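Long-range contact in galactan 1,3-beta-galactosidase (Phanerochaete chrysosporium, PDB 7BYS), which probably hydrolyses beta-1,3-galactan from the chain end as a family 43 glycoside hydrolase and carries a carbohydrate-binding module: residues A[125-131]-A[172-177]. Numbering follows the deposited sequence.
Sequences KGSFKPL and YNVTAQ. With NAG (2-acetamido-2-deoxy-beta-D-glucopyranose), chain D.
Leu131 lies across Val174 at about a right angle, its CG 3.9 Å from Val174 CG1, while its two methyls part: CD1 comes within 4.0 Å of the backbone N of Gln177, and CD2 settles 3.6 Å from Val174 O and against C6 of the N-acetylglucosamine. With CG1 anti to its backbone N (chi1 172°), Val174 turns its other methyl, CG2, onto CB of Pro130, 3.8 Å away. Phe128 sets its ring obliquely against Tyr172 O, 3.7 Å from CZ, and Asn173 OD1, 3.6 Å from CE2, ring and amide planes standing 80° apart. An alanine in place of Phe128 is likely to leave a gap beside Tyr172 O and remove one restraint on the Asn173 amide. A water accepts from Leu131 N (2.8 Å) and donates to OD1 of Asn173, the residue whose ND2 is bonded to the sugar. At the far end Lys125 NZ makes a cation-pi contact over one face of Tyr172, 4.4 Å from the ring centroid; the Tyr172 hydroxyl is hydrogen-bonded to Glu93. Outer strands 123-128 and 174-181 of successive antiparallel sheets, with adjoining residues, thus meet beside an N-glycan, as neighbouring blades do in the five-bladed beta-propeller of family 43.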
loop_
_atom_site.group_PDB
_atom_site.type_symbol
_atom_site.label_atom_id
_atom_site.label_comp_id
_atom_site.label_asym_id
_atom_site.label_seq_id
_atom_site.Cartn_x
_atom_site.Cartn_y
_atom_site.Cartn_z
ATOM N N LYS A 125 1.695 -26.233 -7.400
ATOM C CA LYS A 125 1.082 -27.502 -7.043
ATOM C C LYS A 125 -0.371 -27.602 -7.469
ATOM O O LYS A 125 -0.973 -28.672 -7.316
ATOM C CB LYS A 125 1.157 -27.723 -5.526
ATOM C CG LYS A 125 2.567 -27.751 -4.955
ATOM C CD LYS A 125 3.385 -28.892 -5.545
ATOM C CE LYS A 125 4.143 -29.647 -4.462
ATOM N NZ LYS A 125 3.253 -30.081 -3.340
ATOM N N GLY A 126 -0.952 -26.526 -7.989
ATOM C CA GLY A 126 -2.356 -26.544 -8.334
ATOM C C GLY A 126 -3.201 -25.538 -7.578
ATOM O O GLY A 126 -2.791 -24.992 -6.541
ATOM N N SER A 127 -4.395 -25.288 -8.102
ATOM C CA SER A 127 -5.349 -24.378 -7.488
ATOM C C SER A 127 -6.610 -25.121 -7.065
ATOM O O SER A 127 -6.981 -26.139 -7.665
ATOM C CB SER A 127 -5.706 -23.242 -8.449
ATOM O OG SER A 127 -4.538 -22.530 -8.830
ATOM N N PHE A 128 -7.282 -24.599 -6.036
ATOM C CA PHE A 128 -8.474 -25.255 -5.514
ATOM C C PHE A 128 -9.318 -24.269 -4.710
ATOM O O PHE A 128 -8.871 -23.172 -4.361
ATOM C CB PHE A 128 -8.105 -26.485 -4.672
ATOM C CG PHE A 128 -7.225 -26.170 -3.483
ATOM C CD1 PHE A 128 -5.843 -26.123 -3.605
ATOM C CD2 PHE A 128 -7.785 -25.916 -2.251
ATOM C CE1 PHE A 128 -5.046 -25.834 -2.509
ATOM C CE2 PHE A 128 -6.991 -25.624 -1.153
ATOM C CZ PHE A 128 -5.623 -25.585 -1.290
ATOM N N LYS A 129 -10.576 -24.669 -4.448
ATOM C CA LYS A 129 -11.461 -23.924 -3.557
ATOM C C LYS A 129 -11.326 -24.467 -2.143
ATOM O O LYS A 129 -11.578 -25.664 -1.925
ATOM C CB LYS A 129 -12.905 -24.069 -3.998
ATOM C CG LYS A 129 -13.280 -23.269 -5.238
ATOM C CD LYS A 129 -14.793 -23.294 -5.437
ATOM C CE LYS A 129 -15.242 -22.358 -6.541
ATOM N NZ LYS A 129 -15.064 -20.936 -6.164
ATOM N N PRO A 130 -10.963 -23.640 -1.160
ATOM C CA PRO A 130 -10.788 -24.138 0.215
ATOM C C PRO A 130 -12.109 -24.594 0.826
ATOM O O PRO A 130 -13.087 -23.840 0.877
ATOM C CB PRO A 130 -10.216 -22.930 0.964
ATOM C CG PRO A 130 -10.612 -21.756 0.151
ATOM C CD PRO A 130 -10.638 -22.211 -1.281
ATOM N N LEU A 131 -12.119 -25.840 1.303
ATOM C CA LEU A 131 -13.334 -26.521 1.767
ATOM C C LEU A 131 -14.465 -26.445 0.747
ATOM O O LEU A 131 -15.646 -26.529 1.106
ATOM C CB LEU A 131 -13.778 -26.037 3.151
ATOM C CG LEU A 131 -12.658 -26.050 4.198
ATOM C CD1 LEU A 131 -13.118 -25.382 5.458
ATOM C CD2 LEU A 131 -12.177 -27.473 4.489
ATOM N N TYR A 172 -0.404 -27.200 3.073
ATOM C CA TYR A 172 -0.799 -27.507 1.699
ATOM C C TYR A 172 -2.295 -27.384 1.465
ATOM O O TYR A 172 -2.719 -27.299 0.307
ATOM C CB TYR A 172 -0.413 -28.944 1.316
ATOM C CG TYR A 172 1.063 -29.219 1.148
ATOM C CD1 TYR A 172 2.013 -28.200 1.181
ATOM C CD2 TYR A 172 1.503 -30.522 0.942
ATOM C CE1 TYR A 172 3.370 -28.480 1.020
ATOM C CE2 TYR A 172 2.843 -30.815 0.790
ATOM C CZ TYR A 172 3.774 -29.798 0.821
ATOM O OH TYR A 172 5.113 -30.114 0.665
ATOM N N ASN A 173 -3.095 -27.387 2.525
ATOM C CA ASN A 173 -4.535 -27.494 2.381
ATOM C C ASN A 173 -5.187 -26.942 3.642
ATOM O O ASN A 173 -4.568 -26.872 4.706
ATOM C CB ASN A 173 -4.924 -28.956 2.121
ATOM C CG ASN A 173 -6.392 -29.136 1.836
ATOM O OD1 ASN A 173 -7.056 -28.242 1.306
ATOM N ND2 ASN A 173 -6.912 -30.309 2.197
ATOM N N VAL A 174 -6.453 -26.555 3.508
ATOM C CA VAL A 174 -7.242 -26.052 4.626
ATOM C C VAL A 174 -7.945 -27.229 5.290
ATOM O O VAL A 174 -8.602 -28.026 4.609
ATOM C CB VAL A 174 -8.261 -25.016 4.129
ATOM C CG1 VAL A 174 -9.206 -24.642 5.241
ATOM C CG2 VAL A 174 -7.551 -23.793 3.555
ATOM N N THR A 175 -7.808 -27.344 6.615
ATOM C CA THR A 175 -8.338 -28.477 7.374
ATOM C C THR A 175 -9.643 -28.177 8.112
ATOM O O THR A 175 -10.543 -29.025 8.130
ATOM C CB THR A 175 -7.281 -29.015 8.355
ATOM O OG1 THR A 175 -7.793 -30.173 9.033
ATOM C CG2 THR A 175 -6.881 -27.986 9.392
ATOM N N ALA A 176 -9.780 -26.999 8.721
ATOM C CA ALA A 176 -10.945 -26.694 9.538
ATOM C C ALA A 176 -11.222 -25.203 9.453
ATOM O O ALA A 176 -10.290 -24.397 9.441
ATOM C CB ALA A 176 -10.708 -27.057 11.010
ATOM N N GLN A 177 -12.502 -24.845 9.412
ATOM C CA GLN A 177 -12.892 -23.456 9.596
ATOM C C GLN A 177 -12.716 -23.069 11.054
ATOM O O GLN A 177 -12.992 -23.853 11.967
ATOM C CB GLN A 177 -14.354 -23.257 9.223
ATOM C CG GLN A 177 -14.734 -21.799 8.997
ATOM C CD GLN A 177 -16.045 -21.651 8.248
ATOM O OE1 GLN A 177 -16.115 -21.902 7.046
ATOM N NE2 GLN A 177 -17.095 -21.258 8.960
HETATM C C1 NAG D . -8.299 -30.647 2.009
HETATM C C2 NAG D . -8.496 -31.911 1.177
HETATM C C3 NAG D . -9.934 -32.273 1.023
HETATM C C4 NAG D . -10.646 -32.317 2.344
HETATM C C5 NAG D . -10.445 -30.995 3.091
HETATM C C6 NAG D . -11.176 -30.990 4.401
HETATM C C7 NAG D . -8.167 -30.659 -1.108
HETATM C C8 NAG D . -7.398 -30.581 -2.432
HETATM N N2 NAG D . -7.826 -31.727 -0.159
HETATM O O3 NAG D . -10.036 -33.573 0.377
HETATM O O4 NAG D . -12.041 -32.553 2.134
HETATM O O5 NAG D . -9.011 -30.771 3.325
HETATM O O6 NAG D . -10.412 -31.660 5.367
HETATM O O7 NAG D . -9.024 -29.861 -0.882
HETATM O O HOH W 1 -9.780 -27.394 1.274
#